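Local atomic coordinates of sensor protein TorS (Vibrio parahaemolyticus, PDB entry 3O1I), a protein that probably acts as a membrane-bound sensor histidine kinase in a phosphorelay, with this periplasmic sensor domain pairing into a dimer and binding the protein TorT. Residues 109-114 / 221-226; 168-173 / 201-206; 22-27 / 248-253. One frame throughout, in Å; residues are numbered along the deposited sequence.

Contact 1 of 3, residues 109-114 / 221-226; sequences EELEQL and QLLTEL
In the helical bundle that also holds helices 142-180 and 186-208, Leu111 of helix 63-138 faces Leu222 and Leu223 of helix 213-227. The two short segments run roughly antiparallel, at 155° with their axes 10.2 Å apart, and Leu111 and Leu222 form the nearest CA pair. The side chains of these two leucines lie side by side, pointing opposite ways, and Leu111 CD1 lies 3.8 Å from Leu222 CD1. The other methyl of Leu111 serves a different neighbour: Leu111 CD2 meets Leu223 CD2 at 3.5 Å, the side chains nearly perpendicular. Leu111 takes CG anti to the backbone N (chi1 -177°), which sends its forked end across the interface and divides its methyls between the two residues. Leu222 is split likewise. Leu222 CD1 also reaches Leu114 CD2 at 4.1 Å, whereas Leu222 CD2 lies against the end of the extended Glu110 chain, 3.5 Å from Glu110 OE1. Farther along, Leu226 CD1 approaches Leu111 CD2 at 4.3 Å. Ala170 of helix 142-180 touches Leu111, and Met203 of helix 186-208 touches Leu223, so both neighbouring helices border this leucine layer. Glu110 OE2 makes a long, weak ion pair with Arg51 of the TorT chain. With no hydrogen bond bridging the two segments, their attachment to each other rests on leucine methyl packing, with the carboxylate end of Glu110 lying beside one of the methyls.

Contact 2 of 3, residues 168-173 / 201-206; sequences LLAFKM and KIMKRR
Met203 lays its side chain along Leu169, the two running in opposing senses, with Met203 CG 3.7 Å from Leu169 CB. The thioether carries the overlap onward: Met203 SD sits 3.7 Å from Met173 CE, and beyond it the terminal methyl Met203 CE lies 3.7 Å from Ala170 CB. A turn about the last torsion of Met203 (chi3 85°) bends that methyl out of the line of the chain and over Ala170, so one methionine touches three residues of the 168-173 segment. Met173 comes in obliquely, its chain straight through the first two torsions and bent only at the third, which leaves CE beside the sulfur. This is antiparallel packing between helices 142-180 and 186-208 of the bundle: the segment axes approach to 10.5 Å at an angle of 148°, and Leu169 and Met203 form the nearest CA pair. On the other flank, the side chains of Leu169 and Ile202 stand roughly perpendicular, and Leu169 CD1 meets Ile202 CG2 at 3.5 Å. The same Ile202 methyl lies over the centre of one face of the Arg206 guanidinium, 3.8 Å above its plane, while Arg206 NH1 is 4.1 Å from Leu169 CD1. Arg206 also packs on Glu180 of the TorT chain. Within the subunit, Asn199 ND2 donates to Leu169 O, tying the same pair of helices through a polar bond.

Contact 3 of 3, residues 22-27 / 248-253; sequences SVQMLS and QLMQKT
Met250 leaves helix 231-271 with CG anti to its carbonyl carbon and stays extended about the next bond; only the last torsion (chi3 47°) bends, placing CE against Gln24 while SD remains beside Ser27. Gln24 likewise has CG anti to the carbonyl carbon, and a bend at its second torsion brings the rest of the chain alongside the Met250 methyl. The contact joins the first and last helices of the sensor domain, 5-26 and 231-271, which run almost exactly antiparallel: the segment axes lie 10.7 Å apart at 172°. Gln24 and Met250 are the nearest CA pair, and their side chains meet at a slant. The carbon part of Gln24 packs on the Met250 methyl, Gln24 CB lying 3.8 Å from Met250 CE. Ser27 CB approaches the sulfur, Met250 SD, to 3.6 Å. The Ser27 hydroxyl is engaged within its own segment: Ser27 OG donates to Val23 O at 3.0 Å. That carbonyl also receives the backbone Ser27 N, so two bonds from one residue grip it and hold the serine against the turn of chain before it. At the other flank, Val23 CG2 and Thr253 CG2 make a looser contact at 4.3 Å. Helix 63-138 borders this side, with Leu80 and Leu83 touching Val23. Gln24 packs on Leu254 of the second subunit, which places the contact beside the dimer interface. Thr253 presents its methyl to Val23 while its hydroxyl bonds with Asn79 ND2 and also donates to Leu249 O, from a position above the carbonyl plane, 43° out of it.

In the fold
Contacts 1 and 2 are neighbours in one bundle, their centres 10 Å apart. They join four helices in two antiparallel pairs, 63-138 with 213-227 and 142-180 with 186-208, and they touch directly through Leu223 against Lys204 and Leu226 against Met173. Contact 3 lies on the opposite side of the chain's centre, with its centre 42 and 43 Å from the other two and its nearest atoms about 29 Å away. Along the chain the pairings are nested: contact 2 inside contact 1, and contact 1 inside contact 3. Helix 63-138 forms one side of contact 1 and borders the other two, so this long helix physically spans the TorT-facing bundle and the end where the first and last helices meet.

Contact 1 of 3, residues 109-114 / 221-226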
# COMPACT_ATOMS: atom_id res chain seq x y z
N GLU B 109 0.51 -1.84 -12.37
CA GLU B 109 -0.85 -1.37 -12.27
C GLU B 109 -1.79 -2.52 -12.62
O GLU B 109 -2.77 -2.79 -11.93
CB GLU B 109 -1.05 -0.20 -13.22
CG GLU B 109 -2.27 0.60 -12.97
CD GLU B 109 -2.25 1.91 -13.74
OE1 GLU B 109 -2.33 1.88 -14.99
OE2 GLU B 109 -2.13 2.96 -13.07
N GLU B 110 -1.47 -3.21 -13.70
CA GLU B 110 -2.31 -4.32 -14.11
C GLU B 110 -2.39 -5.34 -12.98
O GLU B 110 -3.48 -5.78 -12.60
CB GLU B 110 -1.75 -4.95 -15.38
CG GLU B 110 -2.47 -6.19 -15.80
CD GLU B 110 -2.20 -6.56 -17.24
OE1 GLU B 110 -1.13 -6.17 -17.77
OE2 GLU B 110 -3.06 -7.24 -17.85
N LEU B 111 -1.24 -5.71 -12.45
CA LEU B 111 -1.15 -6.68 -11.36
C LEU B 111 -1.98 -6.24 -10.16
O LEU B 111 -2.59 -7.04 -9.47
CB LEU B 111 0.30 -6.84 -10.94
CG LEU B 111 0.52 -7.87 -9.84
CD1 LEU B 111 0.09 -9.27 -10.34
CD2 LEU B 111 1.99 -7.86 -9.46
N GLU B 112 -2.01 -4.95 -9.91
CA GLU B 112 -2.77 -4.46 -8.78
C GLU B 112 -4.26 -4.69 -9.04
O GLU B 112 -4.95 -5.28 -8.23
CB GLU B 112 -2.44 -2.98 -8.56
CG GLU B 112 -3.05 -2.38 -7.33
CD GLU B 112 -4.49 -2.00 -7.54
OE1 GLU B 112 -4.80 -1.43 -8.60
OE2 GLU B 112 -5.31 -2.26 -6.64
N GLN B 113 -4.73 -4.23 -10.20
CA GLN B 113 -6.12 -4.38 -10.62
C GLN B 113 -6.51 -5.86 -10.71
O GLN B 113 -7.63 -6.26 -10.36
CB GLN B 113 -6.33 -3.70 -11.98
CG GLN B 113 -6.09 -2.20 -11.94
CD GLN B 113 -6.12 -1.57 -13.31
OE1 GLN B 113 -6.15 -2.28 -14.32
NE2 GLN B 113 -6.09 -0.23 -13.37
N LEU B 114 -5.59 -6.69 -11.19
CA LEU B 114 -5.86 -8.10 -11.29
C LEU B 114 -6.12 -8.70 -9.91
O LEU B 114 -7.10 -9.40 -9.71
CB LEU B 114 -4.71 -8.85 -11.96
CG LEU B 114 -5.01 -10.34 -12.19
CD1 LEU B 114 -6.37 -10.49 -12.86
CD2 LEU B 114 -3.94 -10.97 -13.06
N GLN B 221 3.12 -14.19 -14.86
CA GLN B 221 3.69 -13.57 -16.05
C GLN B 221 4.05 -12.12 -15.78
O GLN B 221 5.08 -11.64 -16.24
CB GLN B 221 2.71 -13.66 -17.21
CG GLN B 221 3.24 -14.43 -18.42
CD GLN B 221 2.17 -15.29 -19.08
OE1 GLN B 221 1.05 -14.82 -19.33
NE2 GLN B 221 2.50 -16.55 -19.36
N LEU B 222 3.20 -11.42 -15.03
CA LEU B 222 3.45 -10.03 -14.73
C LEU B 222 4.66 -9.91 -13.81
O LEU B 222 5.51 -9.04 -14.01
CB LEU B 222 2.20 -9.40 -14.09
CG LEU B 222 0.95 -9.32 -14.98
CD1 LEU B 222 -0.31 -9.28 -14.14
CD2 LEU B 222 1.05 -8.10 -15.88
N LEU B 223 4.76 -10.79 -12.82
CA LEU B 223 5.89 -10.73 -11.89
C LEU B 223 7.25 -11.01 -12.56
O LEU B 223 8.29 -10.49 -12.15
CB LEU B 223 5.69 -11.71 -10.74
CG LEU B 223 4.49 -11.46 -9.80
CD1 LEU B 223 4.37 -12.64 -8.80
CD2 LEU B 223 4.67 -10.13 -9.08
N THR B 224 7.24 -11.83 -13.60
CA THR B 224 8.44 -12.17 -14.32
C THR B 224 8.88 -10.98 -15.15
O THR B 224 10.08 -10.70 -15.24
CB THR B 224 8.18 -13.36 -15.23
OG1 THR B 224 7.84 -14.50 -14.44
CG2 THR B 224 9.42 -13.66 -16.06
N GLU B 225 7.91 -10.31 -15.77
CA GLU B 225 8.19 -9.14 -16.57
C GLU B 225 8.71 -8.04 -15.66
O GLU B 225 9.61 -7.30 -16.02
CB GLU B 225 6.94 -8.64 -17.31
CG GLU B 225 6.59 -9.39 -18.58
CD GLU B 225 7.81 -9.67 -19.44
OE1 GLU B 225 8.44 -8.71 -19.97
OE2 GLU B 225 8.15 -10.87 -19.59
N LEU B 226 8.12 -7.93 -14.47
CA LEU B 226 8.57 -6.92 -13.53
C LEU B 226 9.97 -7.24 -13.01
O LEU B 226 10.80 -6.33 -12.87
CB LEU B 226 7.58 -6.79 -12.38
CG LEU B 226 6.41 -5.86 -12.70
CD1 LEU B 226 5.21 -6.16 -11.82
CD2 LEU B 226 6.88 -4.42 -12.55

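Contact 2 of 3, residues 168-173 / 201-206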
# COMPACT_ATOMS: atom_id res chain seq x y z
N LEU B 168 -2.41 -6.43 -1.10
CA LEU B 168 -1.60 -5.52 -0.33
C LEU B 168 -0.18 -5.50 -0.91
O LEU B 168 0.38 -4.43 -1.14
CB LEU B 168 -1.56 -5.96 1.13
CG LEU B 168 -0.87 -5.08 2.18
CD1 LEU B 168 -1.45 -3.68 2.11
CD2 LEU B 168 -1.07 -5.67 3.57
N LEU B 169 0.40 -6.67 -1.15
CA LEU B 169 1.75 -6.74 -1.69
C LEU B 169 1.87 -6.17 -3.09
O LEU B 169 2.86 -5.50 -3.42
CB LEU B 169 2.23 -8.19 -1.72
CG LEU B 169 2.37 -8.92 -0.39
CD1 LEU B 169 3.31 -10.09 -0.57
CD2 LEU B 169 2.90 -7.98 0.67
N ALA B 170 0.88 -6.45 -3.92
CA ALA B 170 0.89 -5.94 -5.28
C ALA B 170 0.79 -4.42 -5.20
O ALA B 170 1.38 -3.71 -6.01
CB ALA B 170 -0.31 -6.52 -6.06
N PHE B 171 0.05 -3.94 -4.22
CA PHE B 171 -0.16 -2.51 -4.05
C PHE B 171 1.11 -1.81 -3.57
O PHE B 171 1.47 -0.73 -4.04
CB PHE B 171 -1.29 -2.31 -3.04
CG PHE B 171 -1.58 -0.88 -2.74
CD1 PHE B 171 -2.19 -0.06 -3.70
CD2 PHE B 171 -1.30 -0.36 -1.48
CE1 PHE B 171 -2.52 1.26 -3.39
CE2 PHE B 171 -1.63 0.96 -1.16
CZ PHE B 171 -2.24 1.77 -2.12
N LYS B 172 1.76 -2.46 -2.61
CA LYS B 172 2.98 -1.99 -2.01
C LYS B 172 4.05 -1.81 -3.10
O LYS B 172 4.89 -0.91 -3.02
CB LYS B 172 3.41 -3.03 -0.98
CG LYS B 172 4.87 -3.01 -0.59
CD LYS B 172 5.12 -4.05 0.50
CE LYS B 172 6.56 -4.03 0.98
NZ LYS B 172 6.70 -4.90 2.18
N MET B 173 3.98 -2.67 -4.12
CA MET B 173 4.92 -2.67 -5.24
C MET B 173 4.62 -1.52 -6.21
O MET B 173 5.53 -0.88 -6.74
CB MET B 173 4.86 -4.03 -5.95
CG MET B 173 5.80 -4.16 -7.15
SD MET B 173 5.75 -5.76 -8.02
CE MET B 173 5.96 -6.98 -6.60
N LYS B 201 9.90 -11.65 -4.51
CA LYS B 201 10.16 -13.05 -4.22
C LYS B 201 8.96 -13.61 -3.48
O LYS B 201 8.47 -14.71 -3.77
CB LYS B 201 11.38 -13.19 -3.31
CG LYS B 201 12.71 -12.98 -3.98
CD LYS B 201 13.84 -13.40 -3.03
CE LYS B 201 13.69 -14.86 -2.55
NZ LYS B 201 14.86 -15.37 -1.77
N ILE B 202 8.49 -12.87 -2.49
CA ILE B 202 7.35 -13.32 -1.73
C ILE B 202 6.11 -13.53 -2.62
O ILE B 202 5.46 -14.59 -2.53
CB ILE B 202 7.01 -12.32 -0.63
CG1 ILE B 202 8.12 -12.34 0.40
CG2 ILE B 202 5.68 -12.66 0.01
CD1 ILE B 202 7.95 -11.30 1.45
N MET B 203 5.80 -12.55 -3.47
CA MET B 203 4.65 -12.66 -4.35
C MET B 203 4.81 -13.81 -5.32
O MET B 203 3.89 -14.59 -5.52
CB MET B 203 4.42 -11.37 -5.13
CG MET B 203 3.76 -10.28 -4.35
SD MET B 203 3.14 -9.00 -5.45
CE MET B 203 1.50 -9.73 -5.88
N LYS B 204 5.97 -13.89 -5.95
CA LYS B 204 6.20 -14.97 -6.89
C LYS B 204 5.81 -16.24 -6.15
O LYS B 204 5.15 -17.12 -6.70
CB LYS B 204 7.67 -15.02 -7.32
CG LYS B 204 8.01 -14.20 -8.56
CD LYS B 204 9.53 -14.22 -8.80
CE LYS B 204 9.99 -13.55 -10.10
NZ LYS B 204 9.84 -14.42 -11.32
N ARG B 205 6.19 -16.32 -4.88
CA ARG B 205 5.89 -17.49 -4.07
C ARG B 205 4.40 -17.64 -3.78
O ARG B 205 3.80 -18.64 -4.15
CB ARG B 205 6.65 -17.42 -2.75
CG ARG B 205 6.96 -18.76 -2.13
CD ARG B 205 7.88 -18.56 -0.95
NE ARG B 205 8.98 -17.65 -1.29
CZ ARG B 205 9.97 -17.33 -0.46
NH1 ARG B 205 10.00 -17.84 0.76
NH2 ARG B 205 10.92 -16.49 -0.85
N ARG B 206 3.80 -16.65 -3.11
CA ARG B 206 2.38 -16.68 -2.77
C ARG B 206 1.44 -16.97 -3.94
O ARG B 206 0.56 -17.83 -3.85
CB ARG B 206 1.94 -15.35 -2.17
CG ARG B 206 2.65 -14.97 -0.91
CD ARG B 206 2.33 -15.90 0.23
NE ARG B 206 3.03 -15.48 1.44
CZ ARG B 206 2.88 -14.29 2.02
NH1 ARG B 206 2.04 -13.39 1.50
NH2 ARG B 206 3.58 -14.01 3.11

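Contact 3 of 3, residues 22-27 / 248-253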
# COMPACT_ATOMS: atom_id res chain seq x y z
N SER B 22 30.14 28.67 -18.50
CA SER B 22 29.63 27.91 -19.63
C SER B 22 29.49 26.42 -19.36
O SER B 22 28.69 25.74 -20.00
CB SER B 22 30.52 28.16 -20.84
OG SER B 22 30.57 29.55 -21.12
N VAL B 23 30.28 25.89 -18.42
CA VAL B 23 30.18 24.48 -18.08
C VAL B 23 29.05 24.29 -17.09
O VAL B 23 28.29 23.32 -17.17
CB VAL B 23 31.49 23.92 -17.47
CG1 VAL B 23 32.55 23.77 -18.53
CG2 VAL B 23 31.98 24.82 -16.37
N GLN B 24 28.92 25.22 -16.15
CA GLN B 24 27.85 25.13 -15.17
C GLN B 24 26.53 25.27 -15.88
O GLN B 24 25.48 24.96 -15.32
CB GLN B 24 27.98 26.23 -14.10
CG GLN B 24 29.29 26.21 -13.33
CD GLN B 24 29.13 26.69 -11.89
OE1 GLN B 24 28.49 27.71 -11.63
NE2 GLN B 24 29.72 25.96 -10.95
N MET B 25 26.57 25.76 -17.12
CA MET B 25 25.35 25.92 -17.89
C MET B 25 25.07 24.61 -18.60
O MET B 25 23.98 24.06 -18.50
CB MET B 25 25.49 27.04 -18.91
CG MET B 25 25.57 28.43 -18.28
SD MET B 25 24.04 28.93 -17.44
CE MET B 25 24.36 28.37 -15.67
N LEU B 26 26.09 24.12 -19.30
CA LEU B 26 26.01 22.86 -20.04
C LEU B 26 25.60 21.68 -19.16
O LEU B 26 24.83 20.80 -19.59
CB LEU B 26 27.38 22.57 -20.67
CG LEU B 26 27.54 21.20 -21.30
CD1 LEU B 26 26.80 21.12 -22.62
CD2 LEU B 26 29.00 20.95 -21.51
N SER B 27 26.12 21.65 -17.94
CA SER B 27 25.80 20.58 -17.02
C SER B 27 24.36 20.70 -16.54
O SER B 27 23.80 19.77 -15.97
CB SER B 27 26.75 20.62 -15.82
OG SER B 27 26.65 21.87 -15.17
N GLN B 248 31.77 16.90 -9.38
CA GLN B 248 33.18 16.79 -9.05
C GLN B 248 34.06 17.29 -10.18
O GLN B 248 35.16 17.80 -9.93
CB GLN B 248 33.55 15.36 -8.74
CG GLN B 248 33.43 15.03 -7.28
CD GLN B 248 33.60 13.55 -7.02
OE1 GLN B 248 34.58 12.94 -7.48
NE2 GLN B 248 32.66 12.95 -6.29
N LEU B 249 33.59 17.14 -11.41
CA LEU B 249 34.37 17.60 -12.54
C LEU B 249 34.41 19.10 -12.48
O LEU B 249 35.47 19.70 -12.55
CB LEU B 249 33.76 17.12 -13.86
CG LEU B 249 33.99 15.64 -14.19
CD1 LEU B 249 33.27 15.29 -15.48
CD2 LEU B 249 35.47 15.35 -14.31
N MET B 250 33.24 19.70 -12.33
CA MET B 250 33.13 21.15 -12.25
C MET B 250 33.97 21.76 -11.13
O MET B 250 34.40 22.90 -11.22
CB MET B 250 31.67 21.56 -12.12
CG MET B 250 30.96 21.52 -13.46
SD MET B 250 29.16 21.65 -13.35
CE MET B 250 28.96 23.05 -12.21
N GLN B 251 34.21 20.99 -10.07
CA GLN B 251 35.04 21.52 -9.00
C GLN B 251 36.50 21.46 -9.47
O GLN B 251 37.33 22.27 -9.05
CB GLN B 251 34.87 20.73 -7.70
CG GLN B 251 35.64 21.34 -6.53
CD GLN B 251 35.41 20.64 -5.21
OE1 GLN B 251 34.26 20.48 -4.77
NE2 GLN B 251 36.49 20.22 -4.55
N LYS B 252 36.81 20.50 -10.34
CA LYS B 252 38.17 20.37 -10.86
C LYS B 252 38.40 21.51 -11.84
O LYS B 252 39.50 22.04 -11.93
CB LYS B 252 38.35 19.04 -11.56
CG LYS B 252 38.36 17.85 -10.63
CD LYS B 252 38.08 16.55 -11.39
CE LYS B 252 37.78 15.36 -10.44
NZ LYS B 252 37.17 14.17 -11.12
N THR B 253 37.35 21.87 -12.58
CA THR B 253 37.43 22.94 -13.55
C THR B 253 38.03 24.17 -12.88
O THR B 253 38.98 24.76 -13.39
CB THR B 253 36.05 23.25 -14.10
OG1 THR B 253 35.49 22.05 -14.61
CG2 THR B 253 36.12 24.27 -15.22